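Local coordinates for probable LRR receptor-like serine/threonine-protein kinase At4g26540 (Arabidopsis thaliana, PDB 5HZ0) that acts, through this extracellular leucine-rich repeat domain, as a receptor for RGF peptide hormones that maintain the root stem cell niche, and signals through a Ser/Thr kinase domain, at residues E263-G268 / V287-G292; I309-I314 / F332-K337; T315-S320 / K337-I342; K378-S383 / R402-G407. The protein carries 5 engineered substitutions. All coordinates share one frame; numbering follows the deposited sequence.

Contact 1. Residues E263-G268 / V287-G292; sequences ENLLTG and VNQISG
Asn-288 reaches across from one coil of the solenoid to the backbone of Asn-264 and Leu-266 in the coil before it. Its CB lies 3.9 Å from the carbonyl oxygen Leu-266 O. With chi1 at -78°, CG stands beside the backbone N of Asn-288, and this points the amide back along the turn of residues 263-268, where CG is 3.9 Å from Asn-264 N. At the tip, OD1 accepts the N-H of Leu-266 (Leu-266 N to Asn-288 OD1, 3.2 Å), which arrives from above the carbonyl plane, and takes a weaker bond from Asn-264 N. The amide nitrogen ND2 turns to the carbonyl oxygens of Phe-261 and Leu-285, so both ends of this buried amide are engaged with main chain.

Backbone bonds complete the join: Asn-264 N to Val-287 O at 3.1 Å, Gln-289 N to Leu-266 O at 2.8 Å, and Ser-291 N to Gly-268 O at 2.8 Å. Nearer the ligand, Glu-263 and Val-287 run side by side, with Glu-263 OE2 3.7 Å from Val-287 CG1, while Glu-263 OE1 bonds a polar side chain of the bound peptide. An asparagine that ties its own turn to the preceding one is the hallmark of the leucine-rich repeat consensus, here joining repeats 12 and 13.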
loop_
_atom_site.group_PDB
_atom_site.type_symbol
_atom_site.label_atom_id
_atom_site.label_comp_id
_atom_site.label_asym_id
_atom_site.label_seq_id
_atom_site.Cartn_x
_atom_site.Cartn_y
_atom_site.Cartn_z
ATOM N N GLU A 263 10.510 0.893 7.972
ATOM C CA GLU A 263 10.527 -0.543 8.348
ATOM C C GLU A 263 11.867 -1.065 8.824
ATOM O O GLU A 263 12.455 -1.948 8.211
ATOM C CB GLU A 263 10.075 -1.453 7.206
ATOM C CG GLU A 263 8.811 -1.026 6.526
ATOM C CD GLU A 263 7.643 -1.860 6.936
ATOM O OE1 GLU A 263 6.597 -1.794 6.245
ATOM O OE2 GLU A 263 7.780 -2.572 7.955
ATOM N N ASN A 264 12.328 -0.525 9.935
ATOM C CA ASN A 264 13.533 -0.995 10.576
ATOM C C ASN A 264 13.301 -0.998 12.071
ATOM O O ASN A 264 12.151 -1.017 12.529
ATOM C CB ASN A 264 14.733 -0.131 10.207
ATOM C CG ASN A 264 15.271 -0.452 8.832
ATOM O OD1 ASN A 264 15.983 -1.440 8.668
ATOM N ND2 ASN A 264 14.936 0.381 7.828
ATOM N N LEU A 265 14.390 -1.143 12.814
ATOM C CA LEU A 265 14.393 -1.063 14.274
ATOM C C LEU A 265 14.984 0.217 14.881
ATOM O O LEU A 265 15.326 0.245 16.048
ATOM C CB LEU A 265 14.951 -2.351 14.892
ATOM C CG LEU A 265 14.247 -3.589 14.310
ATOM C CD1 LEU A 265 14.920 -4.881 14.757
ATOM C CD2 LEU A 265 12.773 -3.597 14.664
ATOM N N LEU A 266 15.212 1.235 14.068
ATOM C CA LEU A 266 15.907 2.442 14.524
ATOM C C LEU A 266 15.313 3.054 15.788
ATOM O O LEU A 266 14.102 3.053 15.980
ATOM C CB LEU A 266 15.933 3.498 13.400
ATOM C CG LEU A 266 16.423 2.967 12.050
ATOM C CD1 LEU A 266 16.455 4.045 10.990
ATOM C CD2 LEU A 266 17.795 2.320 12.218
ATOM N N THR A 267 16.188 3.558 16.651
ATOM C CA THR A 267 15.778 4.253 17.857
ATOM C C THR A 267 16.498 5.594 17.915
ATOM O O THR A 267 17.217 5.976 17.000
ATOM C CB THR A 267 16.160 3.490 19.149
ATOM O OG1 THR A 267 17.573 3.301 19.164
ATOM C CG2 THR A 267 15.462 2.147 19.236
ATOM N N GLY A 268 16.321 6.291 19.022
ATOM C CA GLY A 268 16.879 7.604 19.154
ATOM C C GLY A 268 15.961 8.591 18.461
ATOM O O GLY A 268 14.783 8.334 18.186
ATOM N N VAL A 287 7.475 3.337 10.465
ATOM C CA VAL A 287 7.638 2.019 11.079
ATOM C C VAL A 287 9.046 1.778 11.634
ATOM O O VAL A 287 9.849 1.028 11.082
ATOM C CB VAL A 287 7.238 0.893 10.129
ATOM C CG1 VAL A 287 7.062 -0.421 10.911
ATOM C CG2 VAL A 287 5.960 1.262 9.379
ATOM N N ASN A 288 9.334 2.481 12.720
ATOM C CA ASN A 288 10.553 2.334 13.485
ATOM C C ASN A 288 10.257 2.564 14.952
ATOM O O ASN A 288 9.112 2.448 15.389
ATOM C CB ASN A 288 11.608 3.316 13.045
ATOM C CG ASN A 288 12.291 2.893 11.789
ATOM O OD1 ASN A 288 12.996 1.892 11.791
ATOM N ND2 ASN A 288 12.107 3.667 10.697
ATOM N N GLN A 289 11.313 2.736 15.733
ATOM C CA GLN A 289 11.193 3.087 17.148
ATOM C C GLN A 289 11.572 4.496 17.590
ATOM O O GLN A 289 11.823 4.723 18.776
ATOM C CB GLN A 289 11.690 1.977 18.082
ATOM C CG GLN A 289 10.797 0.737 18.013
ATOM C CD GLN A 289 11.626 -0.520 18.114
ATOM O OE1 GLN A 289 12.421 -0.676 19.048
ATOM N NE2 GLN A 289 11.481 -1.409 17.134
ATOM N N ILE A 290 11.730 5.388 16.621
ATOM C CA ILE A 290 12.184 6.752 16.858
ATOM C C ILE A 290 11.371 7.499 17.921
ATOM O O ILE A 290 10.144 7.567 17.863
ATOM C CB ILE A 290 12.232 7.533 15.513
ATOM C CG1 ILE A 290 13.363 6.964 14.644
ATOM C CG2 ILE A 290 12.427 9.036 15.756
ATOM C CD1 ILE A 290 13.095 7.005 13.162
ATOM N N SER A 291 12.086 8.014 18.917
ATOM C CA SER A 291 11.519 8.804 20.012
ATOM C C SER A 291 11.918 10.276 19.846
ATOM O O SER A 291 12.503 10.644 18.843
ATOM C CB SER A 291 11.999 8.257 21.352
ATOM O OG SER A 291 13.411 8.259 21.400
ATOM N N GLY A 292 11.601 11.112 20.824
ATOM C CA GLY A 292 11.930 12.527 20.747
ATOM C C GLY A 292 10.765 13.324 20.179
ATOM O O GLY A 292 9.662 12.793 20.018
#

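Contact 2. Residues I309-I314 / F332-K337; sequences IDNNLI and FAWQNK
Asp-310 and Asn-311 both lie over one face of the Trp-334 indole. Trp-334 holds CG between its backbone N and carbonyl carbon (chi1 61°), Asp-310 adopts the same first torsion, and the two side chains run alongside each other. Asp-310 CB makes a CH-pi contact over the five-membered ring, 3.6 Å from its centroid, and the carboxylate beyond lies almost flat above the indole, the planes 13° apart. Asn-311 behaves differently: its amide stands nearly upright on the ring, at 82°, with ND2 3.1 Å from Trp-334 CH2. That nitrogen also donates to the anti lone pair of Asp-310 OD2, a bond within the same turn that should help fix the rotation of both groups. On the indole's own polar atom, NE1, the partner is the backbone of the bound peptide.

Further along, Asn-336 spends every polar atom on main chain. Its ND2 donates to Ala-333 O at 2.8 Å and to Ile-309 O at 3.2 Å, while OD1 accepts from Ile-314 N at 3.0 Å. Ile-309 O is thereby gripped twice, because Asn-312 ND2 reaches it from the opposite face of the carbonyl, at 2.9 Å. Such consensus asparagines, repeated at the same point of successive coils, are typical of the leucine-rich repeat solenoid; beside them Trp-334 belongs to the experimentally defined peptide-recognition surface.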
loop_
_atom_site.group_PDB
_atom_site.type_symbol
_atom_site.label_atom_id
_atom_site.label_comp_id
_atom_site.label_asym_id
_atom_site.label_seq_id
_atom_site.Cartn_x
_atom_site.Cartn_y
_atom_site.Cartn_z
ATOM N N ILE A 309 6.685 10.121 8.903
ATOM C CA ILE A 309 7.214 9.726 10.205
ATOM C C ILE A 309 6.315 8.793 11.014
ATOM O O ILE A 309 6.415 8.726 12.241
ATOM C CB ILE A 309 7.740 10.929 11.006
ATOM C CG1 ILE A 309 6.607 11.902 11.329
ATOM C CG2 ILE A 309 8.880 11.609 10.225
ATOM C CD1 ILE A 309 7.028 13.010 12.253
ATOM N N ASP A 310 5.327 8.214 10.353
ATOM C CA ASP A 310 4.319 7.407 11.035
ATOM C C ASP A 310 4.886 6.147 11.695
ATOM O O ASP A 310 6.015 5.728 11.412
ATOM C CB ASP A 310 3.216 7.015 10.064
ATOM C CG ASP A 310 3.740 6.232 8.897
ATOM O OD1 ASP A 310 4.381 6.847 8.012
ATOM O OD2 ASP A 310 3.510 5.002 8.860
ATOM N N ASN A 311 4.097 5.591 12.618
ATOM C CA ASN A 311 4.433 4.370 13.325
ATOM C C ASN A 311 5.789 4.429 14.017
ATOM O O ASN A 311 6.715 3.681 13.692
ATOM C CB ASN A 311 4.326 3.164 12.398
ATOM C CG ASN A 311 2.885 2.746 12.159
ATOM O OD1 ASN A 311 2.303 2.006 12.953
ATOM N ND2 ASN A 311 2.303 3.217 11.066
ATOM N N ASN A 312 5.873 5.325 14.992
ATOM C CA ASN A 312 7.068 5.490 15.810
ATOM C C ASN A 312 6.685 5.821 17.254
ATOM O O ASN A 312 5.559 5.571 17.690
ATOM C CB ASN A 312 7.969 6.586 15.243
ATOM C CG ASN A 312 8.729 6.137 14.014
ATOM O OD1 ASN A 312 9.658 5.344 14.120
ATOM N ND2 ASN A 312 8.338 6.646 12.836
ATOM N N LEU A 313 7.673 6.263 18.014
ATOM C CA LEU A 313 7.497 6.752 19.383
ATOM C C LEU A 313 7.522 8.293 19.579
ATOM O O LEU A 313 7.806 8.776 20.676
ATOM C CB LEU A 313 8.416 5.990 20.361
ATOM C CG LEU A 313 8.332 4.447 20.336
ATOM C CD1 LEU A 313 9.376 3.840 21.266
ATOM C CD2 LEU A 313 6.934 3.895 20.659
ATOM N N ILE A 314 7.400 9.062 18.507
ATOM C CA ILE A 314 7.611 10.523 18.593
ATOM C C ILE A 314 6.614 11.237 19.517
ATOM O O ILE A 314 5.401 11.057 19.399
ATOM C CB ILE A 314 7.620 11.139 17.207
ATOM C CG1 ILE A 314 8.600 10.354 16.329
ATOM C CG2 ILE A 314 7.919 12.674 17.267
ATOM C CD1 ILE A 314 8.552 10.727 14.868
ATOM N N PHE A 332 2.521 12.479 6.953
ATOM C CA PHE A 332 2.065 11.319 7.721
ATOM C C PHE A 332 2.846 11.231 9.025
ATOM O O PHE A 332 4.037 10.895 9.031
ATOM C CB PHE A 332 2.242 10.005 6.935
ATOM C CG PHE A 332 1.301 9.850 5.761
ATOM C CD1 PHE A 332 0.368 10.832 5.452
ATOM C CD2 PHE A 332 1.351 8.711 4.966
ATOM C CE1 PHE A 332 -0.495 10.685 4.350
ATOM C CE2 PHE A 332 0.499 8.554 3.880
ATOM C CZ PHE A 332 -0.434 9.541 3.572
ATOM N N ALA A 333 2.179 11.616 10.110
ATOM C CA ALA A 333 2.617 11.383 11.495
ATOM C C ALA A 333 1.825 10.329 12.317
ATOM O O ALA A 333 1.925 10.321 13.549
ATOM C CB ALA A 333 2.737 12.691 12.247
ATOM N N TRP A 334 0.948 9.553 11.675
ATOM C CA TRP A 334 0.046 8.648 12.411
ATOM C C TRP A 334 0.753 7.571 13.246
ATOM O O TRP A 334 1.885 7.201 12.962
ATOM C CB TRP A 334 -1.054 8.048 11.515
ATOM C CG TRP A 334 -0.610 7.200 10.343
ATOM C CD1 TRP A 334 -0.160 7.642 9.122
ATOM C CD2 TRP A 334 -0.620 5.759 10.265
ATOM N NE1 TRP A 334 0.130 6.565 8.307
ATOM C CE2 TRP A 334 -0.145 5.405 8.985
ATOM C CE3 TRP A 334 -0.979 4.741 11.158
ATOM C CZ2 TRP A 334 -0.026 4.076 8.579
ATOM C CZ3 TRP A 334 -0.860 3.429 10.754
ATOM C CH2 TRP A 334 -0.384 3.107 9.477
ATOM N N GLN A 335 0.077 7.117 14.305
ATOM C CA GLN A 335 0.618 6.124 15.246
ATOM C C GLN A 335 1.909 6.622 15.874
ATOM O O GLN A 335 2.991 6.051 15.686
ATOM C CB GLN A 335 0.810 4.743 14.588
ATOM C CG GLN A 335 1.084 3.600 15.552
ATOM C CD GLN A 335 0.006 3.476 16.631
ATOM O OE1 GLN A 335 -1.049 2.876 16.407
ATOM N NE2 GLN A 335 0.263 4.075 17.800
ATOM N N ASN A 336 1.767 7.702 16.630
ATOM C CA ASN A 336 2.834 8.220 17.465
ATOM C C ASN A 336 2.294 8.638 18.831
ATOM O O ASN A 336 1.160 8.327 19.186
ATOM C CB ASN A 336 3.519 9.419 16.790
ATOM C CG ASN A 336 4.562 8.993 15.816
ATOM O OD1 ASN A 336 5.602 8.457 16.213
ATOM N ND2 ASN A 336 4.290 9.197 14.520
ATOM N N LYS A 337 3.140 9.304 19.602
ATOM C CA LYS A 337 2.773 9.957 20.858
ATOM C C LYS A 337 2.498 11.483 20.797
ATOM O O LYS A 337 2.650 12.174 21.809
ATOM C CB LYS A 337 3.755 9.595 21.966
ATOM C CG LYS A 337 3.336 8.402 22.758
ATOM C CD LYS A 337 3.451 7.120 21.992
ATOM C CE LYS A 337 2.886 5.990 22.869
ATOM N NZ LYS A 337 2.495 4.775 22.097
#

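Contact 3. Residues T315-S320 / K337-I342; sequences TGEIPS and KLTGNI
The L/I-T/S-G-x-I-P segment of plant-specific leucine-rich repeats supplies a short extra strand after the asparagine turn, and here Gly-316 and Thr-339 join two such segments from repeats 14 and 15. Gly-316 O is the centre of the contact. It accepts the N-H of Thr-339 at 2.8 Å (Thr-339 N to Gly-316 O) in a nearly straight bond of 167°, and a weak second bond comes from Thr-339 OG1. The oxygen also faces the CA of Leu-338, 3.4 Å away. One residue on, the polarity reverses: Glu-317 CA lies 3.4 Å from Thr-339 O, and the extended side chain of Glu-317 passes along the next turn, its CD 4.1 Å from Gly-340 CA.

Apolar atoms close both ends. Thr-315 CG2 touches Lys-337 CB at 3.6 Å, whereas on the buried side Ile-318 and Leu-338 meet at about a right angle, Ile-318 CG1 to Leu-338 CD1 at 3.9 Å. The weakly bonded strands 315-316 and 337-340 continue in parallel to strand 361-362, whose Leu-362 packs against both Ile-318 and Leu-338, and on the preceding coil Gly-292 O receives the hydroxyl of Thr-315.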
loop_
_atom_site.group_PDB
_atom_site.type_symbol
_atom_site.label_atom_id
_atom_site.label_comp_id
_atom_site.label_asym_id
_atom_site.label_seq_id
_atom_site.Cartn_x
_atom_site.Cartn_y
_atom_site.Cartn_z
ATOM N N THR A 315 7.137 11.999 20.471
ATOM C CA THR A 315 6.306 12.738 21.417
ATOM C C THR A 315 6.348 14.219 21.092
ATOM O O THR A 315 7.099 14.641 20.237
ATOM C CB THR A 315 6.858 12.593 22.842
ATOM O OG1 THR A 315 8.272 12.800 22.801
ATOM C CG2 THR A 315 6.587 11.203 23.393
ATOM N N GLY A 316 5.586 15.016 21.828
ATOM C CA GLY A 316 5.668 16.452 21.713
ATOM C C GLY A 316 4.572 17.007 20.841
ATOM O O GLY A 316 3.628 16.294 20.477
ATOM N N GLU A 317 4.710 18.289 20.502
ATOM C CA GLU A 317 3.758 18.986 19.654
ATOM C C GLU A 317 4.256 19.116 18.220
ATOM O O GLU A 317 5.456 19.212 17.978
ATOM C CB GLU A 317 3.476 20.383 20.197
ATOM C CG GLU A 317 2.810 20.418 21.553
ATOM C CD GLU A 317 2.143 21.757 21.807
ATOM O OE1 GLU A 317 1.996 22.151 22.980
ATOM O OE2 GLU A 317 1.757 22.414 20.817
ATOM N N ILE A 318 3.327 19.111 17.268
ATOM C CA ILE A 318 3.652 19.421 15.887
ATOM C C ILE A 318 4.059 20.879 15.818
ATOM O O ILE A 318 3.303 21.756 16.234
ATOM C CB ILE A 318 2.447 19.192 14.979
ATOM C CG1 ILE A 318 1.950 17.749 15.131
ATOM C CG2 ILE A 318 2.807 19.521 13.521
ATOM C CD1 ILE A 318 0.527 17.547 14.670
ATOM N N PRO A 319 5.266 21.150 15.318
ATOM C CA PRO A 319 5.763 22.534 15.325
ATOM C C PRO A 319 4.981 23.463 14.379
ATOM O O PRO A 319 4.648 23.069 13.266
ATOM C CB PRO A 319 7.222 22.391 14.868
ATOM C CG PRO A 319 7.286 21.066 14.154
ATOM C CD PRO A 319 6.267 20.188 14.825
ATOM N N SER A 320 4.709 24.689 14.818
ATOM C CA SER A 320 3.996 25.658 13.978
ATOM C C SER A 320 4.833 26.119 12.786
ATOM O O SER A 320 4.288 26.404 11.714
ATOM C CB SER A 320 3.565 26.843 14.813
ATOM O OG SER A 320 4.669 27.295 15.567
ATOM N N LYS A 337 3.140 9.304 19.602
ATOM C CA LYS A 337 2.773 9.957 20.858
ATOM C C LYS A 337 2.498 11.483 20.797
ATOM O O LYS A 337 2.650 12.174 21.809
ATOM C CB LYS A 337 3.755 9.595 21.966
ATOM C CG LYS A 337 3.336 8.402 22.758
ATOM C CD LYS A 337 3.451 7.120 21.992
ATOM C CE LYS A 337 2.886 5.990 22.869
ATOM N NZ LYS A 337 2.495 4.775 22.097
ATOM N N LEU A 338 2.276 12.034 19.608
ATOM C CA LEU A 338 2.029 13.474 19.469
ATOM C C LEU A 338 0.895 14.011 20.356
ATOM O O LEU A 338 -0.172 13.404 20.425
ATOM C CB LEU A 338 1.717 13.823 18.012
ATOM C CG LEU A 338 2.745 13.505 16.929
ATOM C CD1 LEU A 338 2.162 13.849 15.570
ATOM C CD2 LEU A 338 4.054 14.235 17.155
ATOM N N THR A 339 1.123 15.158 21.011
ATOM C CA THR A 339 0.083 15.854 21.794
ATOM C C THR A 339 -0.096 17.301 21.365
ATOM O O THR A 339 0.641 17.805 20.520
ATOM C CB THR A 339 0.443 15.937 23.282
ATOM O OG1 THR A 339 1.757 16.489 23.408
ATOM C CG2 THR A 339 0.410 14.559 23.936
ATOM N N GLY A 340 -1.048 17.982 21.995
ATOM C CA GLY A 340 -1.266 19.395 21.735
ATOM C C GLY A 340 -2.239 19.607 20.599
ATOM O O GLY A 340 -2.776 18.644 20.050
ATOM N N ASN A 341 -2.465 20.869 20.255
ATOM C CA ASN A 341 -3.302 21.237 19.117
ATOM C C ASN A 341 -2.617 20.938 17.797
ATOM O O ASN A 341 -1.402 21.015 17.681
ATOM C CB ASN A 341 -3.629 22.734 19.138
ATOM C CG ASN A 341 -4.454 23.145 20.343
ATOM O OD1 ASN A 341 -3.944 23.224 21.461
ATOM N ND2 ASN A 341 -5.723 23.454 20.114
ATOM N N ILE A 342 -3.412 20.585 16.802
ATOM C CA ILE A 342 -2.971 20.647 15.424
ATOM C C ILE A 342 -2.792 22.140 15.141
ATOM O O ILE A 342 -3.713 22.928 15.378
ATOM C CB ILE A 342 -4.052 20.050 14.507
ATOM C CG1 ILE A 342 -4.263 18.564 14.853
ATOM C CG2 ILE A 342 -3.701 20.274 13.015
ATOM C CD1 ILE A 342 -5.553 17.956 14.296
#

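Contact 4. Residues K378-S383 / R402-G407; sequences KLLLLS and RLRLNG
Two torsions bring a methyl of Leu-382 over the Arg-404 guanidinium: Leu-382 sets CG between its backbone N and carbonyl carbon (chi1 68°), and the Arg-404 chain bends at chi3 (63°). As a result Leu-382 CD2 sits over the centre of one face of the guanidinium, 3.5 Å from Arg-404 CZ. The setting is the parallel sheet of the leucine-rich repeat solenoid, strand 378-380 running beside strand 402-404 with the directions 10° apart. Their backbones are joined by regular bonds such as Arg-404 N to Leu-379 O at 2.9 Å and Leu-381 N to Arg-404 O at 2.9 Å.

The sheet has two characters. Toward the core, Leu-379 and Leu-403 lie side by side, Leu-379 CB to Leu-403 CD1 at 3.8 Å. On the other face Leu-380 CD2 rests 3.4 Å from Arg-404 CG and touches the extended chain of Arg-402 as well, so the methyl packs against both arginines. Outside the two segments, each arginine forms a salt bridge through NH1 with the backbone of the bound peptide, consistent with the Arg-x-Arg pair by which related receptors grip a peptide's C-terminal carboxylate. Arg-404 NH2 has a second partner in Asp-428, and Arg-402 makes a cation-pi contact with Phe-426. Past the strands, where the chains turn, Ser-383 N donates to Asn-406 O at 2.8 Å.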
loop_
_atom_site.group_PDB
_atom_site.type_symbol
_atom_site.label_atom_id
_atom_site.label_comp_id
_atom_site.label_asym_id
_atom_site.label_seq_id
_atom_site.Cartn_x
_atom_site.Cartn_y
_atom_site.Cartn_z
ATOM N N LYS A 378 -7.083 13.854 1.275
ATOM C CA LYS A 378 -7.190 12.954 2.412
ATOM C C LYS A 378 -6.921 13.683 3.708
ATOM O O LYS A 378 -5.849 14.269 3.895
ATOM C CB LYS A 378 -6.207 11.803 2.267
ATOM C CG LYS A 378 -6.469 10.922 1.075
ATOM C CD LYS A 378 -5.396 9.855 1.011
ATOM C CE LYS A 378 -5.608 8.906 -0.146
ATOM N NZ LYS A 378 -4.401 8.054 -0.280
ATOM N N LEU A 379 -7.905 13.646 4.599
ATOM C CA LEU A 379 -7.727 14.180 5.945
ATOM C C LEU A 379 -8.076 13.067 6.942
ATOM O O LEU A 379 -9.237 12.636 7.045
ATOM C CB LEU A 379 -8.595 15.429 6.149
ATOM C CG LEU A 379 -8.568 16.147 7.501
ATOM C CD1 LEU A 379 -7.143 16.380 7.934
ATOM C CD2 LEU A 379 -9.347 17.495 7.487
ATOM N N LEU A 380 -7.060 12.580 7.652
ATOM C CA LEU A 380 -7.259 11.485 8.598
ATOM C C LEU A 380 -6.715 11.876 9.954
ATOM O O LEU A 380 -5.499 11.942 10.170
ATOM C CB LEU A 380 -6.536 10.252 8.085
ATOM C CG LEU A 380 -6.820 9.993 6.603
ATOM C CD1 LEU A 380 -5.819 9.021 6.003
ATOM C CD2 LEU A 380 -8.252 9.498 6.403
ATOM N N LEU A 381 -7.664 12.201 10.829
ATOM C CA LEU A 381 -7.460 12.606 12.217
ATOM C C LEU A 381 -7.960 11.584 13.264
ATOM O O LEU A 381 -8.128 11.921 14.445
ATOM C CB LEU A 381 -8.041 14.004 12.455
ATOM C CG LEU A 381 -7.551 15.148 11.561
ATOM C CD1 LEU A 381 -8.150 16.445 12.055
ATOM C CD2 LEU A 381 -6.033 15.250 11.514
ATOM N N LEU A 382 -8.323 10.392 12.801
ATOM C CA LEU A 382 -8.992 9.411 13.642
ATOM C C LEU A 382 -8.190 8.986 14.872
ATOM O O LEU A 382 -6.965 9.062 14.887
ATOM C CB LEU A 382 -9.492 8.204 12.827
ATOM C CG LEU A 382 -8.549 7.193 12.167
ATOM C CD1 LEU A 382 -8.146 6.060 13.113
ATOM C CD2 LEU A 382 -9.199 6.630 10.929
ATOM N N SER A 383 -8.899 8.585 15.922
ATOM C CA SER A 383 -8.254 8.199 17.182
ATOM C C SER A 383 -7.291 9.242 17.778
ATOM O O SER A 383 -6.077 9.097 17.730
ATOM C CB SER A 383 -7.567 6.839 17.086
ATOM O OG SER A 383 -6.848 6.597 18.282
ATOM N N ARG A 402 -11.345 11.539 0.935
ATOM C CA ARG A 402 -11.435 10.668 2.103
ATOM C C ARG A 402 -11.270 11.454 3.403
ATOM O O ARG A 402 -10.225 12.074 3.650
ATOM C CB ARG A 402 -10.373 9.574 1.994
ATOM C CG ARG A 402 -10.228 8.651 3.205
ATOM C CD ARG A 402 -9.250 7.543 2.863
ATOM N NE ARG A 402 -9.234 6.503 3.870
ATOM C CZ ARG A 402 -10.110 5.511 3.917
ATOM N NH1 ARG A 402 -10.022 4.598 4.873
ATOM N NH2 ARG A 402 -11.069 5.437 3.004
ATOM N N LEU A 403 -12.315 11.424 4.222
ATOM C CA LEU A 403 -12.354 12.141 5.488
ATOM C C LEU A 403 -12.613 11.181 6.664
ATOM O O LEU A 403 -13.656 10.508 6.716
ATOM C CB LEU A 403 -13.464 13.193 5.460
ATOM C CG LEU A 403 -13.552 14.021 6.748
ATOM C CD1 LEU A 403 -12.297 14.876 6.939
ATOM C CD2 LEU A 403 -14.804 14.893 6.797
ATOM N N ARG A 404 -11.664 11.081 7.591
ATOM C CA ARG A 404 -11.897 10.250 8.773
ATOM C C ARG A 404 -11.582 11.006 10.053
ATOM O O ARG A 404 -10.415 11.290 10.357
ATOM C CB ARG A 404 -11.067 8.983 8.675
ATOM C CG ARG A 404 -11.302 8.224 7.382
ATOM C CD ARG A 404 -10.871 6.794 7.520
ATOM N NE ARG A 404 -11.682 6.128 8.538
ATOM C CZ ARG A 404 -11.501 4.877 8.947
ATOM N NH1 ARG A 404 -10.524 4.137 8.425
ATOM N NH2 ARG A 404 -12.300 4.373 9.881
ATOM N N LEU A 405 -12.652 11.375 10.756
ATOM C CA LEU A 405 -12.588 12.076 12.039
ATOM C C LEU A 405 -12.936 11.192 13.240
ATOM O O LEU A 405 -13.044 11.675 14.367
ATOM C CB LEU A 405 -13.445 13.345 12.020
ATOM C CG LEU A 405 -13.115 14.368 10.929
ATOM C CD1 LEU A 405 -13.936 15.634 11.126
ATOM C CD2 LEU A 405 -11.641 14.685 10.919
ATOM N N ASN A 406 -13.163 9.912 12.969
ATOM C CA ASN A 406 -13.681 8.970 13.958
ATOM C C ASN A 406 -12.777 8.716 15.170
ATOM O O ASN A 406 -11.556 8.775 15.065
ATOM C CB ASN A 406 -14.094 7.658 13.274
ATOM C CG ASN A 406 -12.966 7.018 12.501
ATOM O OD1 ASN A 406 -12.665 7.421 11.383
ATOM N ND2 ASN A 406 -12.339 6.003 13.087
ATOM N N GLY A 407 -13.381 8.443 16.327
ATOM C CA GLY A 407 -12.602 8.181 17.525
ATOM C C GLY A 407 -12.029 9.421 18.180
ATOM O O GLY A 407 -10.837 9.485 18.507
#

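How the contacts relate
Contacts 1 and 2 join successive pairs of coils, their centres 10 Å apart, and are linked probably through backbone hydrogen bonds such as Leu-313 N to Ile-290 O at 2.8 Å. Contact 3 continues the coils of contact 2, with which it shares Lys-337; Ala-333 CB lies 3.6 Å from Leu-338 CD1, and Thr-315 N meets Gly-292 O of contact 1. Contact 4 lies further along the solenoid, its centre about 24 Å from that of contact 1, and touches contact 3 through Ile-342 CD1 and Leu-381 CD1. Contacts 1, 2 and 4 each present residues to the same bound peptide, whereas contact 3 joins the plant-specific strands beyond the asparagine turns.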